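Local coordinates for tRNA threonylcarbamoyladenosine biosynthesis protein TsaB (Pseudomonas aeruginosa, PDB 5BR9) that probably takes part in making the threonylcarbamoyl modification of tRNA adenosine, as a TsaB-type member of the KAE1/TsaD family, at residues A14-S18 with P194-L200; A108-Y112 with L138-M143; E118-A122 with W161-D167; V131-Q137 with V157-W161. All blocks are in the same frame, centred on the assembly; numbering follows the deposited sequence.

Contact 1: A14-S18 with P194-L200; sequences ALDTS and PHAEDLL
Apolar packing of A14 against L199 and L200 joins strand 12-16 to the first turn of helix 196-208. The methyl CB of A14 sits 3.8 Å from CD2 of L199 and 4.0 Å from CD1 of L200, so one small side chain touches two consecutive leucines. L199 holds its CG trans to its own backbone N (chi1 165°), which carries the CD2 branch across the strand to within 3.1 Å of the carbonyl O of L15, a close approach of methyl to backbone. A196 lies along the same face, its CB turned to the strand, and short residues at 14 and 196 allow the two elements to come within 7.2 Å, axis to axis, at 135°.

Polar groups gather at the far end of the strand. OD2 of D16 takes two bonds from S18: its OG donates to the syn lone pair at 2.8 Å, while the backbone N closes an Asx turn from above the carboxylate plane. The pyrrolidine of P194 rests on this pair, its CB 3.7 Å from D16 OD2 and its CG 3.7 Å from S18 OG.

At the helix start, H195 is the N-cap, its ND1 accepting from E197 N in the ring plane at 3.1 Å. A late helix laid across the first strand of a 3-2-1-4-5 mixed sheet is characteristic of the actin-like ATPase (ASKHA) domain to which TsaB belongs.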
loop_
_atom_site.group_PDB
_atom_site.type_symbol
_atom_site.label_atom_id
_atom_site.label_comp_id
_atom_site.label_asym_id
_atom_site.label_seq_id
_atom_site.Cartn_x
_atom_site.Cartn_y
_atom_site.Cartn_z
ATOM N N ALA A 14 2.039 -11.141 12.636
ATOM C CA ALA A 14 1.948 -11.648 11.279
ATOM C C ALA A 14 0.627 -11.249 10.641
ATOM O O ALA A 14 -0.402 -11.210 11.313
ATOM C CB ALA A 14 2.099 -13.163 11.260
ATOM N N LEU A 15 0.666 -10.883 9.367
ATOM C CA LEU A 15 -0.560 -10.574 8.645
ATOM C C LEU A 15 -0.510 -11.008 7.175
ATOM O O LEU A 15 0.545 -10.972 6.533
ATOM C CB LEU A 15 -0.908 -9.105 8.785
ATOM C CG LEU A 15 -0.010 -8.019 8.263
ATOM C CD1 LEU A 15 -0.309 -7.811 6.779
ATOM C CD2 LEU A 15 -0.314 -6.767 9.094
ATOM N N ASP A 16 -1.655 -11.432 6.650
ATOM C CA ASP A 16 -1.725 -11.783 5.250
ATOM C C ASP A 16 -3.010 -11.258 4.604
ATOM O O ASP A 16 -4.108 -11.461 5.113
ATOM C CB ASP A 16 -1.626 -13.294 5.074
ATOM C CG ASP A 16 -1.279 -13.673 3.648
ATOM O OD1 ASP A 16 -0.080 -13.867 3.371
ATOM O OD2 ASP A 16 -2.187 -13.739 2.796
ATOM N N THR A 17 -2.847 -10.585 3.471
ATOM C CA THR A 17 -3.955 -10.018 2.711
ATOM C C THR A 17 -3.821 -10.318 1.233
ATOM O O THR A 17 -4.357 -9.599 0.397
ATOM C CB THR A 17 -4.022 -8.484 2.880
ATOM O OG1 THR A 17 -2.757 -7.924 2.512
ATOM C CG2 THR A 17 -4.321 -8.107 4.314
ATOM N N SER A 18 -3.116 -11.392 0.912
ATOM C CA SER A 18 -2.808 -11.722 -0.485
ATOM C C SER A 18 -4.010 -12.321 -1.214
ATOM O O SER A 18 -3.988 -12.501 -2.440
ATOM C CB SER A 18 -1.604 -12.673 -0.556
ATOM O OG SER A 18 -1.905 -13.941 0.009
ATOM N N PRO A 194 -3.579 -18.997 1.992
ATOM C CA PRO A 194 -2.625 -18.642 3.046
ATOM C C PRO A 194 -3.318 -18.316 4.364
ATOM O O PRO A 194 -4.428 -17.831 4.352
ATOM C CB PRO A 194 -1.928 -17.401 2.485
ATOM C CG PRO A 194 -2.047 -17.539 1.029
ATOM C CD PRO A 194 -3.391 -18.158 0.792
ATOM N N HIS A 195 -2.661 -18.588 5.481
ATOM C CA HIS A 195 -3.221 -18.342 6.803
ATOM C C HIS A 195 -2.110 -17.718 7.673
ATOM O O HIS A 195 -0.985 -18.229 7.723
ATOM C CB HIS A 195 -3.739 -19.653 7.380
ATOM C CG HIS A 195 -4.646 -19.508 8.553
ATOM N ND1 HIS A 195 -4.269 -18.873 9.717
ATOM C CD2 HIS A 195 -5.896 -19.980 8.772
ATOM C CE1 HIS A 195 -5.265 -18.917 10.583
ATOM N NE2 HIS A 195 -6.261 -19.593 10.038
ATOM N N ALA A 196 -2.405 -16.601 8.327
ATOM C CA ALA A 196 -1.402 -15.898 9.128
ATOM C C ALA A 196 -0.784 -16.786 10.213
ATOM O O ALA A 196 0.367 -16.582 10.614
ATOM C CB ALA A 196 -2.007 -14.661 9.751
ATOM N N GLU A 197 -1.541 -17.769 10.687
ATOM C CA GLU A 197 -1.010 -18.719 11.672
ATOM C C GLU A 197 0.237 -19.443 11.145
ATOM O O GLU A 197 1.219 -19.651 11.866
ATOM C CB GLU A 197 -2.072 -19.738 12.072
ATOM C CG GLU A 197 -1.533 -20.821 12.991
ATOM C CD GLU A 197 -2.590 -21.801 13.457
ATOM O OE1 GLU A 197 -3.766 -21.666 13.056
ATOM O OE2 GLU A 197 -2.237 -22.711 14.234
ATOM N N ASP A 198 0.199 -19.827 9.877
ATOM C CA ASP A 198 1.322 -20.544 9.281
ATOM C C ASP A 198 2.405 -19.572 8.811
ATOM O O ASP A 198 3.598 -19.906 8.824
ATOM C CB ASP A 198 0.812 -21.437 8.153
ATOM C CG ASP A 198 -0.301 -22.354 8.630
ATOM O OD1 ASP A 198 -0.014 -23.275 9.436
ATOM O OD2 ASP A 198 -1.469 -22.126 8.244
ATOM N N LEU A 199 1.989 -18.361 8.443
ATOM C CA LEU A 199 2.936 -17.268 8.213
ATOM C C LEU A 199 3.751 -17.022 9.480
ATOM O O LEU A 199 4.967 -16.849 9.426
ATOM C CB LEU A 199 2.203 -15.993 7.807
ATOM C CG LEU A 199 2.995 -14.680 7.861
ATOM C CD1 LEU A 199 4.165 -14.746 6.929
ATOM C CD2 LEU A 199 2.089 -13.525 7.459
ATOM N N LEU A 200 3.062 -17.033 10.619
ATOM C CA LEU A 200 3.683 -16.839 11.929
ATOM C C LEU A 200 4.728 -17.925 12.225
ATOM O O LEU A 200 5.828 -17.621 12.682
ATOM C CB LEU A 200 2.603 -16.810 13.017
ATOM C CG LEU A 200 3.060 -16.457 14.427
ATOM C CD1 LEU A 200 3.645 -15.050 14.488
ATOM C CD2 LEU A 200 1.888 -16.595 15.404
#

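Contact 2: A108-Y112 with L138-M143; sequences AQRAY and LQQGEM
The backbones come nearest at Q109 of helix 103-115 and M143, CA atoms 5.4 Å apart, where strands 131-139 and 142-152 join through a type I' turn from Q139 to E142. The carboxamide of Q109 bonds to the backbone of this hairpin through both its ends. OE1 accepts from M143 N at 2.8 Å, the donor lying in the carbonyl plane on a lone pair and the bond nearly straight (165°). NE2 gives a hydrogen to G141 O at 3.0 Å, with that oxygen close to the amide plane. Two bonds from one flat group fix its rotation, and the bend at chi2 (73°) swings the amide over to the hairpin from a CB that does not itself point there. The hairpin is thus docked on the helix immediately where it turns back, at one edge of the second mixed sheet of the ASKHA fold.

Next to the amide, the CB atoms of A108 and M143 meet at 3.9 Å. Bent at chi2 and chi3, the methionine chain brings M143 SD to 3.7 Å from Y112 CB and, obliquely, 4.9 Å from the ring centroid, a Met-aromatic contact. L138 meets Y112 from the strand before the turn: CD1 stands over the ring centre, 3.6 Å from the centroid, in a CH-pi contact, and CD2 reaches the CE1 side. E142 points away from the helix, and its carboxylate forms a salt bridge with R209.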
loop_
_atom_site.group_PDB
_atom_site.type_symbol
_atom_site.label_atom_id
_atom_site.label_comp_id
_atom_site.label_asym_id
_atom_site.label_seq_id
_atom_site.Cartn_x
_atom_site.Cartn_y
_atom_site.Cartn_z
ATOM N N ALA A 108 2.333 -24.108 1.927
ATOM C CA ALA A 108 3.024 -25.357 2.186
ATOM C C ALA A 108 2.995 -25.639 3.682
ATOM O O ALA A 108 2.660 -26.741 4.100
ATOM C CB ALA A 108 4.445 -25.291 1.674
ATOM N N GLN A 109 3.309 -24.618 4.479
ATOM C CA GLN A 109 3.328 -24.763 5.923
ATOM C C GLN A 109 1.918 -25.096 6.407
ATOM O O GLN A 109 1.744 -25.934 7.304
ATOM C CB GLN A 109 3.833 -23.496 6.613
ATOM C CG GLN A 109 4.186 -23.724 8.084
ATOM C CD GLN A 109 5.465 -24.524 8.226
ATOM O OE1 GLN A 109 6.340 -24.454 7.370
ATOM N NE2 GLN A 109 5.574 -25.297 9.296
ATOM N N ARG A 110 0.910 -24.460 5.810
ATOM C CA ARG A 110 -0.470 -24.773 6.193
ATOM C C ARG A 110 -0.863 -26.204 5.847
ATOM O O ARG A 110 -1.490 -26.900 6.654
ATOM C CB ARG A 110 -1.458 -23.816 5.536
ATOM C CG ARG A 110 -2.903 -24.142 5.891
ATOM C CD ARG A 110 -3.844 -23.024 5.541
ATOM N NE ARG A 110 -5.189 -23.294 6.044
ATOM C CZ ARG A 110 -6.242 -22.516 5.821
ATOM N NH1 ARG A 110 -6.114 -21.406 5.103
ATOM N NH2 ARG A 110 -7.421 -22.846 6.321
ATOM N N ALA A 111 -0.479 -26.653 4.655
ATOM C CA ALA A 111 -0.816 -28.011 4.241
ATOM C C ALA A 111 -0.100 -29.021 5.150
ATOM O O ALA A 111 -0.629 -30.087 5.463
ATOM C CB ALA A 111 -0.468 -28.233 2.782
ATOM N N TYR A 112 1.112 -28.674 5.562
ATOM C CA TYR A 112 1.839 -29.509 6.495
ATOM C C TYR A 112 1.086 -29.598 7.826
ATOM O O TYR A 112 0.844 -30.690 8.333
ATOM C CB TYR A 112 3.250 -28.974 6.722
ATOM C CG TYR A 112 3.894 -29.616 7.927
ATOM C CD1 TYR A 112 4.199 -30.980 7.930
ATOM C CD2 TYR A 112 4.159 -28.876 9.083
ATOM C CE1 TYR A 112 4.766 -31.587 9.046
ATOM C CE2 TYR A 112 4.732 -29.485 10.215
ATOM C CZ TYR A 112 5.035 -30.837 10.178
ATOM O OH TYR A 112 5.604 -31.448 11.272
ATOM N N LEU A 138 9.560 -30.427 4.350
ATOM C CA LEU A 138 9.804 -30.228 5.763
ATOM C C LEU A 138 11.274 -30.407 6.151
ATOM O O LEU A 138 11.920 -31.391 5.797
ATOM C CB LEU A 138 8.946 -31.194 6.582
ATOM C CG LEU A 138 8.833 -30.891 8.076
ATOM C CD1 LEU A 138 7.968 -29.653 8.329
ATOM C CD2 LEU A 138 8.263 -32.095 8.795
ATOM N N GLN A 139 11.775 -29.451 6.913
ATOM C CA GLN A 139 13.149 -29.439 7.378
ATOM C C GLN A 139 13.101 -28.868 8.790
ATOM O O GLN A 139 13.011 -27.646 8.965
ATOM C CB GLN A 139 14.017 -28.581 6.451
ATOM C CG GLN A 139 15.400 -29.103 6.095
ATOM C CD GLN A 139 15.945 -28.416 4.829
ATOM O OE1 GLN A 139 15.355 -28.532 3.742
ATOM N NE2 GLN A 139 17.055 -27.686 4.972
ATOM N N GLN A 140 13.102 -29.748 9.788
ATOM C CA GLN A 140 13.097 -29.325 11.186
ATOM C C GLN A 140 11.894 -28.430 11.506
ATOM O O GLN A 140 12.045 -27.358 12.094
ATOM C CB GLN A 140 14.396 -28.587 11.515
ATOM C CG GLN A 140 15.577 -29.495 11.691
ATOM C CD GLN A 140 16.858 -28.721 11.815
ATOM O OE1 GLN A 140 16.983 -27.617 11.277
ATOM N NE2 GLN A 140 17.819 -29.279 12.543
ATOM N N GLY A 141 10.713 -28.875 11.093
ATOM C CA GLY A 141 9.473 -28.206 11.399
ATOM C C GLY A 141 9.128 -27.090 10.420
ATOM O O GLY A 141 8.037 -26.556 10.472
ATOM N N GLU A 142 10.035 -26.769 9.499
ATOM C CA GLU A 142 9.803 -25.661 8.559
ATOM C C GLU A 142 9.676 -26.197 7.138
ATOM O O GLU A 142 10.529 -26.959 6.672
ATOM C CB GLU A 142 10.952 -24.628 8.632
ATOM C CG GLU A 142 10.815 -23.420 7.676
ATOM C CD GLU A 142 12.069 -22.543 7.599
ATOM O OE1 GLU A 142 13.078 -22.877 8.252
ATOM O OE2 GLU A 142 12.058 -21.520 6.873
ATOM N N MET A 143 8.603 -25.808 6.454
ATOM C CA MET A 143 8.453 -26.162 5.049
ATOM C C MET A 143 9.416 -25.278 4.264
ATOM O O MET A 143 9.341 -24.049 4.283
ATOM C CB MET A 143 7.003 -26.015 4.581
ATOM C CG MET A 143 6.054 -27.061 5.184
ATOM S SD MET A 143 6.463 -28.806 4.852
ATOM C CE MET A 143 5.897 -28.970 3.159
#

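Contact 3: E118-A122 with W161-D167; sequences ERVAA and WDAAAAD
R119 lies between D167 and the indole of W161, and its long side chain carries most of the contact. The guanidinium meets the carboxylate side-on with two nitrogens. NE gives its hydrogen to D167 OD2 at 2.8 Å along the syn lone pair, though the oxygen is tilted out of the guanidinium plane. NH1 bonds D167 OD1 at 3.1 Å, almost straight (172°) and in that plane; a further NH1 bond to OD2 is weak. The two flat groups are twisted 46° against each other, so the grip is not coplanar.

W161 comes over a face of the same arginine. The two side chains run past each other in opposite directions: CB of W161 lies over the guanidinium, 3.6 Å from NH2, while the aliphatic stem of R119 covers the ring. R119 CB is 3.8 Å from the centroid of the six-membered ring in a CH-pi contact, and R119 CD touches CE3 at 3.6 Å. A bend at chi3 (-85°) lets the arginine follow the indole and still turn its NE edge to the aspartate.

Further out, the chain between W161 and D167 is shaped by a type I turn from D162 to A165, closed by A165 N to D162 O, and by an Asx turn in which D162 OD2 accepts from A164 N. A165 CB comes near NH1. The indole of W161 also meets the ring of W168. The loop before strand 168-171 is thereby folded against strand 119-125, which lies between strands 131-139 and 168-171 in the sheet and packs through V120 and A122 on helix 103-115.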
loop_
_atom_site.group_PDB
_atom_site.type_symbol
_atom_site.label_atom_id
_atom_site.label_comp_id
_atom_site.label_asym_id
_atom_site.label_seq_id
_atom_site.Cartn_x
_atom_site.Cartn_y
_atom_site.Cartn_z
ATOM N N GLU A 118 4.522 -33.669 4.150
ATOM C CA GLU A 118 5.872 -33.175 4.361
ATOM C C GLU A 118 6.513 -32.733 3.062
ATOM O O GLU A 118 7.560 -32.089 3.062
ATOM C CB GLU A 118 6.699 -34.251 5.048
ATOM C CG GLU A 118 6.167 -34.496 6.438
ATOM C CD GLU A 118 7.069 -35.323 7.295
ATOM O OE1 GLU A 118 8.134 -35.755 6.803
ATOM O OE2 GLU A 118 6.706 -35.525 8.476
ATOM N N ARG A 119 5.851 -33.067 1.958
ATOM C CA ARG A 119 6.239 -32.570 0.649
ATOM C C ARG A 119 5.017 -31.964 -0.023
ATOM O O ARG A 119 4.008 -32.639 -0.238
ATOM C CB ARG A 119 6.856 -33.688 -0.196
ATOM C CG ARG A 119 8.044 -34.334 0.517
ATOM C CD ARG A 119 9.061 -34.960 -0.409
ATOM N NE ARG A 119 8.704 -36.314 -0.796
ATOM C CZ ARG A 119 9.562 -37.203 -1.287
ATOM N NH1 ARG A 119 9.143 -38.421 -1.615
ATOM N NH2 ARG A 119 10.843 -36.882 -1.434
ATOM N N VAL A 120 5.109 -30.677 -0.343
ATOM C CA VAL A 120 3.972 -29.954 -0.909
ATOM C C VAL A 120 4.386 -29.184 -2.148
ATOM O O VAL A 120 5.371 -28.445 -2.146
ATOM C CB VAL A 120 3.335 -28.991 0.111
ATOM C CG1 VAL A 120 2.259 -28.150 -0.580
ATOM C CG2 VAL A 120 2.726 -29.760 1.281
ATOM N N ALA A 121 3.653 -29.399 -3.225
ATOM C CA ALA A 121 3.783 -28.550 -4.396
ATOM C C ALA A 121 2.708 -27.457 -4.278
ATOM O O ALA A 121 1.520 -27.732 -4.372
ATOM C CB ALA A 121 3.632 -29.372 -5.694
ATOM N N ALA A 122 3.133 -26.232 -4.005
ATOM C CA ALA A 122 2.212 -25.115 -3.880
ATOM C C ALA A 122 2.021 -24.441 -5.235
ATOM O O ALA A 122 2.981 -24.183 -5.950
ATOM C CB ALA A 122 2.716 -24.133 -2.847
ATOM N N TRP A 161 11.215 -34.049 -6.589
ATOM C CA TRP A 161 11.268 -35.434 -6.122
ATOM C C TRP A 161 10.614 -36.347 -7.146
ATOM O O TRP A 161 10.016 -35.862 -8.109
ATOM C CB TRP A 161 10.565 -35.571 -4.767
ATOM C CG TRP A 161 9.248 -34.894 -4.742
ATOM C CD1 TRP A 161 8.109 -35.295 -5.383
ATOM C CD2 TRP A 161 8.920 -33.672 -4.064
ATOM N NE1 TRP A 161 7.091 -34.395 -5.144
ATOM C CE2 TRP A 161 7.561 -33.396 -4.334
ATOM C CE3 TRP A 161 9.639 -32.790 -3.252
ATOM C CZ2 TRP A 161 6.909 -32.276 -3.819
ATOM C CZ3 TRP A 161 8.987 -31.670 -2.745
ATOM C CH2 TRP A 161 7.636 -31.426 -3.030
ATOM N N ASP A 162 10.698 -37.658 -6.927
ATOM C CA ASP A 162 10.030 -38.614 -7.810
ATOM C C ASP A 162 8.525 -38.348 -7.849
ATOM O O ASP A 162 7.858 -38.344 -6.812
ATOM C CB ASP A 162 10.316 -40.048 -7.360
ATOM C CG ASP A 162 9.506 -41.086 -8.126
ATOM O OD1 ASP A 162 9.304 -42.195 -7.586
ATOM O OD2 ASP A 162 9.076 -40.803 -9.263
ATOM N N ALA A 163 7.991 -38.139 -9.047
ATOM C CA ALA A 163 6.591 -37.730 -9.184
ATOM C C ALA A 163 5.642 -38.857 -8.825
ATOM O O ALA A 163 4.585 -38.629 -8.230
ATOM C CB ALA A 163 6.307 -37.233 -10.601
ATOM N N ALA A 164 6.029 -40.077 -9.179
ATOM C CA ALA A 164 5.211 -41.251 -8.905
ATOM C C ALA A 164 5.069 -41.534 -7.408
ATOM O O ALA A 164 4.242 -42.343 -7.021
ATOM C CB ALA A 164 5.790 -42.473 -9.617
ATOM N N ALA A 165 5.863 -40.879 -6.567
ATOM C CA ALA A 165 5.732 -41.066 -5.120
ATOM C C ALA A 165 4.391 -40.505 -4.635
ATOM O O ALA A 165 3.967 -39.442 -5.051
ATOM C CB ALA A 165 6.889 -40.413 -4.379
ATOM N N ALA A 166 3.729 -41.235 -3.751
ATOM C CA ALA A 166 2.361 -40.925 -3.373
ATOM C C ALA A 166 2.267 -40.081 -2.094
ATOM O O ALA A 166 1.196 -39.977 -1.489
ATOM C CB ALA A 166 1.576 -42.230 -3.207
ATOM N N ASP A 167 3.377 -39.475 -1.680
ATOM C CA ASP A 167 3.396 -38.762 -0.403
ATOM C C ASP A 167 3.310 -37.233 -0.558
ATOM O O ASP A 167 2.968 -36.521 0.392
ATOM C CB ASP A 167 4.654 -39.126 0.381
ATOM C CG ASP A 167 5.913 -38.681 -0.325
ATOM O OD1 ASP A 167 6.109 -39.088 -1.490
ATOM O OD2 ASP A 167 6.687 -37.903 0.273
#

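Contact 4: V131-Q137 with V157-W161; sequences VYWGCYQ and VAVPW
W133 leaves strand 131-139 with its ring laid against V157. At the root, CB is 4.0 Å from CG1 of V157. The indole then runs under that valine at about a right angle: V157 CB lies over the six-membered ring, 3.4 Å from its centroid in a CH-pi contact, with V157 CG1 over CD2 and CE3 of W133 and CG2 over CZ3 and CH2. At the pyrrole edge NE1 donates to A158 O at 2.9 Å; the oxygen is close to the ring plane, while the donor stands above the carbonyl plane and the bond is bent (144°). Next along the edge, W133 CZ2 comes up against the same carbonyl O of A158 at 3.4 Å and touches V159 CG1 at 3.9 Å. With CG trans to N (chi1 176°), the tryptophan extends across to the loop.

Two residues along the strand, C135 offers CB to P160 CD at 3.6 Å, and its SG lies obliquely to the six-membered ring of W161. Segment 157-161 runs alongside the strand, their directions 11° apart, joined by the single bond from W133 NE1 to A158 O and otherwise by side chains. It belongs to the loop linking strands 142-152 and 168-171 and covers one face of strand 131-139; on the other, Y136 packs against helix 103-115.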
loop_
_atom_site.group_PDB
_atom_site.type_symbol
_atom_site.label_atom_id
_atom_site.label_comp_id
_atom_site.label_asym_id
_atom_site.label_seq_id
_atom_site.Cartn_x
_atom_site.Cartn_y
_atom_site.Cartn_z
ATOM N N VAL A 131 0.515 -20.114 -13.688
ATOM C CA VAL A 131 0.440 -20.287 -12.250
ATOM C C VAL A 131 1.773 -19.989 -11.607
ATOM O O VAL A 131 2.831 -20.279 -12.171
ATOM C CB VAL A 131 -0.031 -21.724 -11.863
ATOM C CG1 VAL A 131 -1.439 -22.003 -12.360
ATOM C CG2 VAL A 131 0.934 -22.768 -12.434
ATOM N N TYR A 132 1.708 -19.463 -10.389
ATOM C CA TYR A 132 2.858 -19.396 -9.529
ATOM C C TYR A 132 3.074 -20.772 -8.923
ATOM O O TYR A 132 2.110 -21.445 -8.557
ATOM C CB TYR A 132 2.645 -18.353 -8.449
ATOM C CG TYR A 132 2.485 -16.937 -8.957
ATOM C CD1 TYR A 132 3.566 -16.240 -9.495
ATOM C CD2 TYR A 132 1.251 -16.304 -8.926
ATOM C CE1 TYR A 132 3.425 -14.933 -9.954
ATOM C CE2 TYR A 132 1.103 -15.001 -9.389
ATOM C CZ TYR A 132 2.189 -14.322 -9.909
ATOM O OH TYR A 132 2.034 -13.023 -10.364
ATOM N N TRP A 133 4.341 -21.188 -8.836
ATOM C CA TRP A 133 4.707 -22.566 -8.523
ATOM C C TRP A 133 5.931 -22.652 -7.617
ATOM O O TRP A 133 6.938 -22.022 -7.893
ATOM C CB TRP A 133 4.963 -23.317 -9.827
ATOM C CG TRP A 133 5.436 -24.731 -9.684
ATOM C CD1 TRP A 133 6.737 -25.179 -9.727
ATOM C CD2 TRP A 133 4.622 -25.888 -9.513
ATOM N NE1 TRP A 133 6.771 -26.546 -9.608
ATOM C CE2 TRP A 133 5.491 -27.007 -9.461
ATOM C CE3 TRP A 133 3.238 -26.095 -9.402
ATOM C CZ2 TRP A 133 5.022 -28.310 -9.296
ATOM C CZ3 TRP A 133 2.772 -27.389 -9.232
ATOM C CH2 TRP A 133 3.663 -28.480 -9.189
ATOM N N GLY A 134 5.836 -23.439 -6.543
ATOM C CA GLY A 134 6.941 -23.641 -5.615
ATOM C C GLY A 134 6.759 -24.922 -4.820
ATOM O O GLY A 134 5.683 -25.188 -4.275
ATOM N N CYS A 135 7.801 -25.744 -4.790
ATOM C CA CYS A 135 7.746 -27.009 -4.093
ATOM C C CYS A 135 8.520 -26.916 -2.791
ATOM O O CYS A 135 9.610 -26.339 -2.739
ATOM C CB CYS A 135 8.285 -28.141 -4.966
ATOM S SG CYS A 135 7.281 -28.489 -6.423
ATOM N N TYR A 136 7.943 -27.503 -1.746
ATOM C CA TYR A 136 8.442 -27.337 -0.394
ATOM C C TYR A 136 8.552 -28.685 0.298
ATOM O O TYR A 136 7.769 -29.592 0.016
ATOM C CB TYR A 136 7.513 -26.386 0.398
ATOM C CG TYR A 136 7.679 -24.940 -0.011
ATOM C CD1 TYR A 136 8.449 -24.075 0.757
ATOM C CD2 TYR A 136 7.093 -24.441 -1.187
ATOM C CE1 TYR A 136 8.635 -22.748 0.391
ATOM C CE2 TYR A 136 7.272 -23.089 -1.572
ATOM C CZ TYR A 136 8.045 -22.255 -0.765
ATOM O OH TYR A 136 8.274 -20.943 -1.108
ATOM N N GLN A 137 9.530 -28.804 1.195
ATOM C CA GLN A 137 9.737 -30.025 1.980
ATOM C C GLN A 137 10.105 -29.664 3.417
ATOM O O GLN A 137 10.854 -28.715 3.669
ATOM C CB GLN A 137 10.826 -30.897 1.357
ATOM C CG GLN A 137 11.199 -32.133 2.198
ATOM C CD GLN A 137 12.037 -33.163 1.432
ATOM O OE1 GLN A 137 12.229 -33.047 0.212
ATOM N NE2 GLN A 137 12.539 -34.174 2.148
ATOM N N VAL A 157 5.183 -27.099 -15.164
ATOM C CA VAL A 157 5.540 -27.212 -13.747
ATOM C C VAL A 157 6.127 -28.594 -13.477
ATOM O O VAL A 157 5.736 -29.587 -14.108
ATOM C CB VAL A 157 4.353 -26.940 -12.773
ATOM C CG1 VAL A 157 3.774 -25.546 -12.973
ATOM C CG2 VAL A 157 3.294 -28.019 -12.856
ATOM N N ALA A 158 7.067 -28.644 -12.531
ATOM C CA ALA A 158 7.750 -29.892 -12.191
ATOM C C ALA A 158 8.096 -29.958 -10.704
ATOM O O ALA A 158 8.288 -28.925 -10.054
ATOM C CB ALA A 158 9.018 -30.043 -13.049
ATOM N N VAL A 159 8.176 -31.174 -10.172
ATOM C CA VAL A 159 8.528 -31.385 -8.767
ATOM C C VAL A 159 9.984 -31.882 -8.690
ATOM O O VAL A 159 10.459 -32.539 -9.625
ATOM C CB VAL A 159 7.558 -32.372 -8.092
ATOM C CG1 VAL A 159 6.148 -31.795 -8.050
ATOM C CG2 VAL A 159 7.588 -33.731 -8.788
ATOM N N PRO A 160 10.688 -31.568 -7.579
ATOM C CA PRO A 160 12.106 -31.924 -7.390
ATOM C C PRO A 160 12.310 -33.348 -6.864
ATOM O O PRO A 160 13.459 -33.782 -6.701
ATOM C CB PRO A 160 12.587 -30.907 -6.345
ATOM C CG PRO A 160 11.382 -30.622 -5.541
ATOM C CD PRO A 160 10.166 -30.799 -6.429
ATOM N N TRP A 161 11.215 -34.049 -6.589
ATOM C CA TRP A 161 11.268 -35.434 -6.122
ATOM C C TRP A 161 10.614 -36.347 -7.146
ATOM O O TRP A 161 10.016 -35.862 -8.109
ATOM C CB TRP A 161 10.565 -35.571 -4.767
ATOM C CG TRP A 161 9.248 -34.894 -4.742
ATOM C CD1 TRP A 161 8.109 -35.295 -5.383
ATOM C CD2 TRP A 161 8.920 -33.672 -4.064
ATOM N NE1 TRP A 161 7.091 -34.395 -5.144
ATOM C CE2 TRP A 161 7.561 -33.396 -4.334
ATOM C CE3 TRP A 161 9.639 -32.790 -3.252
ATOM C CZ2 TRP A 161 6.909 -32.276 -3.819
ATOM C CZ3 TRP A 161 8.987 -31.670 -2.745
ATOM C CH2 TRP A 161 7.636 -31.426 -3.030
#

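In the fold
Contact 1 is fully buried near the centre of the chain and belongs to the first sheet; contacts 2, 3 and 4 are partly buried and belong to the second, whose strands 119-125 and 131-139 are neighbours. Contacts 3 and 4 share W161 and bring one loop onto one side of those strands, whereas contact 2 lies on the helix 103-115 side. Contact 2 touches contact 1 where R110 packs on H195 and D198, linking the two halves. Chemistry follows place: alanines packed against leucines and an Asx turn under a proline at the centre, an amide gripping backbone at the hairpin, and tryptophans packing at the loop, with an R119-D167 salt bridge added where D167 is exposed.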